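PDB 6S8T: erythrocyte membrane protein 1 from Plasmodium falciparum, which is the adhesin that infected erythrocytes use to hold on to host cells, its DBLbeta domain, the part in this chain, binding the receptor ICAM-1. Local coordinates for residues Gln45-Lys50 against Thr132-Ala137; Asp363-Leu368 against Ser415-Tyr420. All coordinates share one frame; numbering follows the deposited sequence.

How the interactions relate
The two contacts lie on opposite sides of the centre of this largely helical DBLbeta domain, with centres 46 Å apart and nearest atoms about 32 Å apart, so they do not touch. They follow each other along the chain: interaction 1 closes before interaction 2 opens. Interaction 1 is a surface contact, 31 Å from the chain centre, where the long loop after helix 16-32 meets the turn between helices 128-132 and 137-163. Interaction 2 is buried, 18 Å from the centre, and packs the start of helix 417-424 on the long helix 335-372. They share no helix: one sets a peripheral loop against an interhelical turn, the other packs two helices together.

Interaction 1 (Gln45-Lys50 against Thr132-Ala137)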
ATOM      1  N   GLN A  45     -16.675  21.008 -13.621  1.00 65.71           N
ATOM      2  CA  GLN A  45     -17.304  22.154 -12.976  1.00 65.37           C
ATOM      3  C   GLN A  45     -16.341  22.936 -12.089  1.00 61.82           C
ATOM      4  O   GLN A  45     -16.781  23.818 -11.347  1.00 62.01           O
ATOM      5  CB  GLN A  45     -18.512  21.701 -12.153  1.00 67.33           C
ATOM      6  CG  GLN A  45     -19.611  21.047 -12.972  1.00 74.91           C
ATOM      7  CD  GLN A  45     -20.793  20.623 -12.121  1.00 81.40           C
ATOM      8  OE1 GLN A  45     -21.054  21.205 -11.069  1.00 83.62           O
ATOM      9  NE2 GLN A  45     -21.509  19.598 -12.571  1.00 83.78           N
ATOM     10  N   GLY A  46     -15.045  22.634 -12.145  1.00 61.00           N
ATOM     11  CA  GLY A  46     -14.052  23.373 -11.401  1.00 59.73           C
ATOM     12  C   GLY A  46     -13.361  24.429 -12.256  1.00 63.74           C
ATOM     13  O   GLY A  46     -13.471  24.451 -13.478  1.00 68.00           O
ATOM     14  N   ILE A  47     -12.642  25.318 -11.575  1.00 65.30           N
ATOM     15  CA  ILE A  47     -11.872  26.378 -12.216  1.00 71.84           C
ATOM     16  C   ILE A  47     -10.405  26.176 -11.864  1.00 72.71           C
ATOM     17  O   ILE A  47     -10.060  26.032 -10.684  1.00 72.78           O
ATOM     18  CB  ILE A  47     -12.354  27.776 -11.789  1.00 76.17           C
ATOM     19  CG1 ILE A  47     -13.806  27.991 -12.223  1.00 82.29           C
ATOM     20  CG2 ILE A  47     -11.448  28.850 -12.368  1.00 77.88           C
ATOM     21  CD1 ILE A  47     -14.330  29.390 -11.954  1.00 86.70           C
ATOM     22  N   TYR A  48      -9.548  26.162 -12.883  1.00 70.01           N
ATOM     23  CA  TYR A  48      -8.135  25.840 -12.719  1.00 66.40           C
ATOM     24  C   TYR A  48      -7.298  26.963 -13.312  1.00 74.77           C
ATOM     25  O   TYR A  48      -7.464  27.306 -14.488  1.00 78.58           O
ATOM     26  CB  TYR A  48      -7.801  24.501 -13.385  1.00 62.38           C
ATOM     27  CG  TYR A  48      -8.735  23.377 -12.980  1.00 60.60           C
ATOM     28  CD1 TYR A  48      -8.526  22.663 -11.806  1.00 55.69           C
ATOM     29  CD2 TYR A  48      -9.827  23.035 -13.770  1.00 61.34           C
ATOM     30  CE1 TYR A  48      -9.380  21.638 -11.430  1.00 53.14           C
ATOM     31  CE2 TYR A  48     -10.687  22.012 -13.402  1.00 56.16           C
ATOM     32  CZ  TYR A  48     -10.457  21.318 -12.231  1.00 54.16           C
ATOM     33  OH  TYR A  48     -11.306  20.298 -11.860  1.00 52.61           O
ATOM     34  N   LYS A  49      -6.407  27.533 -12.498  1.00 76.17           N
ATOM     35  CA  LYS A  49      -5.534  28.632 -12.914  1.00 76.98           C
ATOM     36  C   LYS A  49      -6.336  29.824 -13.432  1.00 83.81           C
ATOM     37  O   LYS A  49      -5.866  30.575 -14.292  1.00 83.10           O
ATOM     38  CB  LYS A  49      -4.517  28.167 -13.961  1.00 75.71           C
ATOM     39  CG  LYS A  49      -3.610  27.054 -13.473  1.00 74.72           C
ATOM     40  CD  LYS A  49      -2.709  26.534 -14.578  1.00 80.39           C
ATOM     41  CE  LYS A  49      -1.868  25.367 -14.079  1.00 82.75           C
ATOM     42  NZ  LYS A  49      -1.009  24.789 -15.147  1.00 88.18           N
ATOM     43  N   LYS A  50      -7.552  29.992 -12.910  1.00 86.83           N
ATOM     44  CA  LYS A  50      -8.442  31.099 -13.259  1.00 93.02           C
ATOM     45  C   LYS A  50      -8.710  31.141 -14.766  1.00101.87           C
ATOM     46  O   LYS A  50      -8.443  32.131 -15.450  1.00108.59           O
ATOM     47  CB  LYS A  50      -7.877  32.430 -12.751  1.00 95.71           C
ATOM     48  CG  LYS A  50      -7.688  32.476 -11.242  1.00 93.09           C
ATOM     49  CD  LYS A  50      -7.127  33.814 -10.788  1.00 96.41           C
ATOM     50  CE  LYS A  50      -6.965  33.854  -9.276  1.00 94.79           C
ATOM     51  NZ  LYS A  50      -6.349  35.129  -8.814  1.00 98.30           N
ATOM     52  N   THR A 132     -10.191  27.476  -3.702  1.00 70.63           N
ATOM     53  CA  THR A 132     -11.340  27.832  -2.881  1.00 71.52           C
ATOM     54  C   THR A 132     -11.936  29.206  -3.155  1.00 75.10           C
ATOM     55  O   THR A 132     -13.087  29.435  -2.772  1.00 72.93           O
ATOM     56  CB  THR A 132     -10.970  27.768  -1.391  1.00 69.86           C
ATOM     57  OG1 THR A 132      -9.909  28.693  -1.121  1.00 70.87           O
ATOM     58  CG2 THR A 132     -10.525  26.365  -1.007  1.00 57.77           C
ATOM     59  N   GLU A 133     -11.203  30.118  -3.800  1.00 82.57           N
ATOM     60  CA  GLU A 133     -11.661  31.504  -3.884  1.00 94.56           C
ATOM     61  C   GLU A 133     -12.949  31.638  -4.686  1.00 99.98           C
ATOM     62  O   GLU A 133     -13.736  32.560  -4.444  1.00101.27           O
ATOM     63  CB  GLU A 133     -10.568  32.385  -4.492  1.00101.68           C
ATOM     64  CG  GLU A 133     -10.772  33.875  -4.268  1.00110.47           C
ATOM     65  CD  GLU A 133     -10.621  34.271  -2.810  1.00114.60           C
ATOM     66  OE1 GLU A 133      -9.887  33.577  -2.075  1.00112.84           O
ATOM     67  OE2 GLU A 133     -11.238  35.277  -2.400  1.00118.86           O
ATOM     68  N   ASP A 134     -13.188  30.737  -5.636  1.00101.76           N
ATOM     69  CA  ASP A 134     -14.386  30.791  -6.463  1.00102.98           C
ATOM     70  C   ASP A 134     -15.566  30.043  -5.857  1.00 94.93           C
ATOM     71  O   ASP A 134     -16.624  29.968  -6.491  1.00 92.33           O
ATOM     72  CB  ASP A 134     -14.085  30.236  -7.860  1.00109.56           C
ATOM     73  CG  ASP A 134     -13.231  31.177  -8.687  1.00117.64           C
ATOM     74  OD1 ASP A 134     -13.422  32.407  -8.575  1.00122.50           O
ATOM     75  OD2 ASP A 134     -12.367  30.689  -9.446  1.00118.44           O
ATOM     76  N   GLY A 135     -15.416  29.495  -4.654  1.00 91.41           N
ATOM     77  CA  GLY A 135     -16.501  28.771  -4.024  1.00 88.18           C
ATOM     78  C   GLY A 135     -16.808  27.418  -4.622  1.00 83.40           C
ATOM     79  O   GLY A 135     -17.861  26.849  -4.317  1.00 81.78           O
ATOM     80  N   LYS A 136     -15.928  26.880  -5.462  1.00 79.54           N
ATOM     81  CA  LYS A 136     -16.129  25.583  -6.096  1.00 76.61           C
ATOM     82  C   LYS A 136     -15.020  24.608  -5.714  1.00 71.51           C
ATOM     83  O   LYS A 136     -14.504  23.864  -6.551  1.00 70.82           O
ATOM     84  CB  LYS A 136     -16.225  25.730  -7.614  1.00 80.27           C
ATOM     85  CG  LYS A 136     -17.407  26.570  -8.083  1.00 84.19           C
ATOM     86  CD  LYS A 136     -17.707  26.342  -9.559  1.00 88.04           C
ATOM     87  CE  LYS A 136     -17.397  27.574 -10.400  1.00 95.51           C
ATOM     88  NZ  LYS A 136     -18.329  28.705 -10.114  1.00100.28           N
ATOM     89  N   ALA A 137     -14.649  24.594  -4.430  1.00 63.63           N
ATOM     90  CA  ALA A 137     -13.571  23.728  -3.966  1.00 56.23           C
ATOM     91  C   ALA A 137     -13.933  22.253  -4.042  1.00 55.01           C
ATOM     92  O   ALA A 137     -13.033  21.409  -4.100  1.00 53.64           O
ATOM     93  CB  ALA A 137     -13.182  24.089  -2.533  1.00 53.61           C
TER
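Gln45 meets Lys136 through its backbone: its carbonyl O lies 3.2 Å from Lys136 CD, so an aliphatic part of the lysine, not its ammonium, covers this carbonyl. The lysine chain is bent at its last two torsions, with chi4 at -68°, and its CE reaches on past the carbonyl to Ile47. Ile47 carries most of the contact from its own segment and points its side chain at the turn. Its CG1 is anti to the carbonyl carbon (chi1 -62°), and the extended branch puts CD1 3.9 Å from Lys136 CE. The same methyl sits 3.4 Å from Asp134 OD2, while CG2 approaches that oxygen at 3.6 Å; both branches thus pack against one carboxylate oxygen, and the two side chains cross at about a right angle. These partners lie in the tight turn that joins helices 128-132 and 137-163 of the DBL domain: Thr132 to Gly135 form a type I beta turn, closed by Gly135 N to Thr132 O at 3.0 Å. Gly135 leaves the helical conformation with positive phi, and Lys136 occupies the N-cap position of helix 137-163. Ser140 of that helix bonds the Lys136 carbonyl and, weakly, Ile47 N, linking both segments through one hydroxyl. Beyond Ile47, the Tyr48 hydroxyl bonds Ala43 O within the same loop. The side chains of Lys49 and Lys50 touch Trp130 of helix 128-132.

Interaction 2 (Asp363-Leu368 against Ser415-Tyr420); sequences DKYEEL and STAAGY
The N-terminal end of helix 417-424 packs here on the long helix 335-372 of the DBLbeta domain, with Tyr365 as the side chain that reaches across. Its CG is anti to the backbone N (chi1 -176°), which carries the ring across to the chain entering the shorter helix. Over one ring face, Ala417 N stands 3.4 Å above the plane, displaced toward the rim near CD1. Thr416 C is 3.4 Å from Tyr365 CE1. Ala417 CB covers the ring in a CH-pi contact, 4.1 Å from the centroid and 28° off the normal. Ser415 C approaches at the ring edge instead. At the far end, Tyr365 OH lies 3.4 Å from Tyr420 CD2, and Tyr420 CB is 3.9 Å from Tyr365 CE2; the two tyrosine side chains cross at about a right angle. That hydroxyl bonds Tyr414 O, just before the segment. Thr416 is the N-cap: its OG1 accepts from Gly419 N at 3.1 Å, with an N-H...O angle of 151°, a bond that caps the first turn of the helix. Phe395 of helix 388-402 packs edge-to-face with Tyr365, and Met298 of helix 293-319 touches both Ala417 and Tyr420, placing the contact among several helices. Between the two segments the attraction is therefore dispersion and CH-pi packing, while the buried phenol satisfies its polar end on a backbone carbonyl, which probably helps hold the ring in place against the start of the helix.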
ATOM      1  N   ASP A 363       5.480  -8.496  15.390  1.00 34.94           N
ATOM      2  CA  ASP A 363       5.237  -8.172  16.790  1.00 36.13           C
ATOM      3  C   ASP A 363       4.161  -7.104  16.929  1.00 34.80           C
ATOM      4  O   ASP A 363       3.305  -7.189  17.817  1.00 31.64           O
ATOM      5  CB  ASP A 363       6.533  -7.721  17.464  1.00 39.68           C
ATOM      6  CG  ASP A 363       7.477  -8.875  17.743  1.00 44.56           C
ATOM      7  OD1 ASP A 363       7.092 -10.037  17.486  1.00 46.90           O
ATOM      8  OD2 ASP A 363       8.604  -8.622  18.216  1.00 46.02           O
ATOM      9  N   LYS A 364       4.185  -6.089  16.060  1.00 34.59           N
ATOM     10  CA  LYS A 364       3.150  -5.062  16.115  1.00 35.60           C
ATOM     11  C   LYS A 364       1.792  -5.633  15.727  1.00 34.61           C
ATOM     12  O   LYS A 364       0.774  -5.294  16.344  1.00 36.53           O
ATOM     13  CB  LYS A 364       3.522  -3.883  15.216  1.00 37.12           C
ATOM     14  CG  LYS A 364       2.633  -2.661  15.406  1.00 40.94           C
ATOM     15  CD  LYS A 364       2.611  -2.230  16.867  1.00 48.70           C
ATOM     16  CE  LYS A 364       1.676  -1.056  17.089  1.00 55.68           C
ATOM     17  NZ  LYS A 364       2.097   0.133  16.300  1.00 61.85           N
ATOM     18  N   TYR A 365       1.759  -6.505  14.711  1.00 30.41           N
ATOM     19  CA  TYR A 365       0.521  -7.194  14.350  1.00 27.80           C
ATOM     20  C   TYR A 365      -0.093  -7.886  15.561  1.00 30.62           C
ATOM     21  O   TYR A 365      -1.282  -7.713  15.854  1.00 28.85           O
ATOM     22  CB  TYR A 365       0.791  -8.211  13.238  1.00 26.03           C
ATOM     23  CG  TYR A 365      -0.443  -8.934  12.713  1.00 27.21           C
ATOM     24  CD1 TYR A 365      -1.038  -9.970  13.433  1.00 30.23           C
ATOM     25  CD2 TYR A 365      -0.995  -8.597  11.487  1.00 26.13           C
ATOM     26  CE1 TYR A 365      -2.159 -10.629  12.951  1.00 30.48           C
ATOM     27  CE2 TYR A 365      -2.114  -9.249  10.999  1.00 24.70           C
ATOM     28  CZ  TYR A 365      -2.689 -10.262  11.728  1.00 27.28           C
ATOM     29  OH  TYR A 365      -3.799 -10.905  11.229  1.00 27.43           O
ATOM     30  N   GLU A 366       0.710  -8.680  16.274  1.00 32.11           N
ATOM     31  CA  GLU A 366       0.188  -9.480  17.379  1.00 39.90           C
ATOM     32  C   GLU A 366      -0.258  -8.600  18.539  1.00 39.69           C
ATOM     33  O   GLU A 366      -1.267  -8.890  19.191  1.00 43.22           O
ATOM     34  CB  GLU A 366       1.246 -10.490  17.832  1.00 48.25           C
ATOM     35  CG  GLU A 366       0.826 -11.399  18.980  1.00 60.03           C
ATOM     36  CD  GLU A 366       1.863 -12.474  19.284  1.00 69.36           C
ATOM     37  OE1 GLU A 366       1.474 -13.641  19.504  1.00 72.87           O
ATOM     38  OE2 GLU A 366       3.069 -12.150  19.300  1.00 72.54           O
ATOM     39  N   GLU A 367       0.475  -7.517  18.804  1.00 38.63           N
ATOM     40  CA  GLU A 367       0.091  -6.597  19.869  1.00 39.79           C
ATOM     41  C   GLU A 367      -1.288  -6.000  19.614  1.00 36.47           C
ATOM     42  O   GLU A 367      -2.120  -5.930  20.526  1.00 37.46           O
ATOM     43  CB  GLU A 367       1.144  -5.497  20.005  1.00 43.98           C
ATOM     44  CG  GLU A 367       0.822  -4.435  21.036  1.00 53.05           C
ATOM     45  CD  GLU A 367       1.948  -3.434  21.207  1.00 61.94           C
ATOM     46  OE1 GLU A 367       3.129  -3.846  21.152  1.00 66.16           O
ATOM     47  OE2 GLU A 367       1.655  -2.235  21.389  1.00 64.35           O
ATOM     48  N   LEU A 368      -1.550  -5.574  18.375  1.00 31.93           N
ATOM     49  CA  LEU A 368      -2.848  -4.995  18.046  1.00 33.38           C
ATOM     50  C   LEU A 368      -3.957  -6.040  18.057  1.00 31.78           C
ATOM     51  O   LEU A 368      -5.093  -5.732  18.434  1.00 34.00           O
ATOM     52  CB  LEU A 368      -2.784  -4.309  16.682  1.00 30.50           C
ATOM     53  CG  LEU A 368      -1.869  -3.087  16.609  1.00 36.29           C
ATOM     54  CD1 LEU A 368      -1.735  -2.604  15.176  1.00 37.65           C
ATOM     55  CD2 LEU A 368      -2.401  -1.981  17.505  1.00 38.30           C
ATOM     56  N   SER A 415      -4.605 -14.916  13.760  1.00 34.19           N
ATOM     57  CA  SER A 415      -4.047 -14.456  15.024  1.00 41.07           C
ATOM     58  C   SER A 415      -2.561 -14.122  14.939  1.00 40.78           C
ATOM     59  O   SER A 415      -2.003 -13.627  15.925  1.00 38.50           O
ATOM     60  CB  SER A 415      -4.283 -15.504  16.116  1.00 39.52           C
ATOM     61  OG  SER A 415      -3.727 -16.755  15.753  1.00 52.17           O
ATOM     62  N   THR A 416      -1.909 -14.380  13.803  1.00 34.90           N
ATOM     63  CA  THR A 416      -0.514 -14.010  13.590  1.00 35.15           C
ATOM     64  C   THR A 416      -0.351 -13.400  12.203  1.00 32.83           C
ATOM     65  O   THR A 416      -1.124 -13.677  11.284  1.00 31.40           O
ATOM     66  CB  THR A 416       0.447 -15.208  13.724  1.00 37.03           C
ATOM     67  OG1 THR A 416       0.222 -16.133  12.651  1.00 42.09           O
ATOM     68  CG2 THR A 416       0.269 -15.922  15.061  1.00 40.33           C
ATOM     69  N   ALA A 417       0.680 -12.562  12.062  1.00 33.14           N
ATOM     70  CA  ALA A 417       0.954 -11.934  10.772  1.00 31.83           C
ATOM     71  C   ALA A 417       1.285 -12.979   9.711  1.00 31.38           C
ATOM     72  O   ALA A 417       0.846 -12.865   8.559  1.00 33.98           O
ATOM     73  CB  ALA A 417       2.092 -10.925  10.911  1.00 33.14           C
ATOM     74  N   ALA A 418       2.054 -14.004  10.084  1.00 32.69           N
ATOM     75  CA  ALA A 418       2.353 -15.092   9.157  1.00 34.35           C
ATOM     76  C   ALA A 418       1.077 -15.769   8.671  1.00 35.44           C
ATOM     77  O   ALA A 418       0.969 -16.139   7.496  1.00 32.42           O
ATOM     78  CB  ALA A 418       3.276 -16.111   9.824  1.00 35.10           C
ATOM     79  N   GLY A 419       0.100 -15.943   9.563  1.00 34.72           N
ATOM     80  CA  GLY A 419      -1.166 -16.519   9.144  1.00 32.39           C
ATOM     81  C   GLY A 419      -1.929 -15.613   8.197  1.00 30.72           C
ATOM     82  O   GLY A 419      -2.530 -16.082   7.226  1.00 31.04           O
ATOM     83  N   TYR A 420      -1.915 -14.303   8.465  1.00 29.60           N
ATOM     84  CA  TYR A 420      -2.560 -13.353   7.564  1.00 28.67           C
ATOM     85  C   TYR A 420      -1.942 -13.405   6.168  1.00 34.14           C
ATOM     86  O   TYR A 420      -2.661 -13.359   5.162  1.00 32.02           O
ATOM     87  CB  TYR A 420      -2.469 -11.935   8.137  1.00 28.27           C
ATOM     88  CG  TYR A 420      -3.358 -10.928   7.429  1.00 30.58           C
ATOM     89  CD1 TYR A 420      -2.975 -10.350   6.217  1.00 28.47           C
ATOM     90  CD2 TYR A 420      -4.583 -10.556   7.973  1.00 27.54           C
ATOM     91  CE1 TYR A 420      -3.795  -9.434   5.571  1.00 30.35           C
ATOM     92  CE2 TYR A 420      -5.405  -9.646   7.338  1.00 27.64           C
ATOM     93  CZ  TYR A 420      -5.011  -9.088   6.141  1.00 32.48           C
ATOM     94  OH  TYR A 420      -5.837  -8.186   5.518  1.00 29.22           O
TER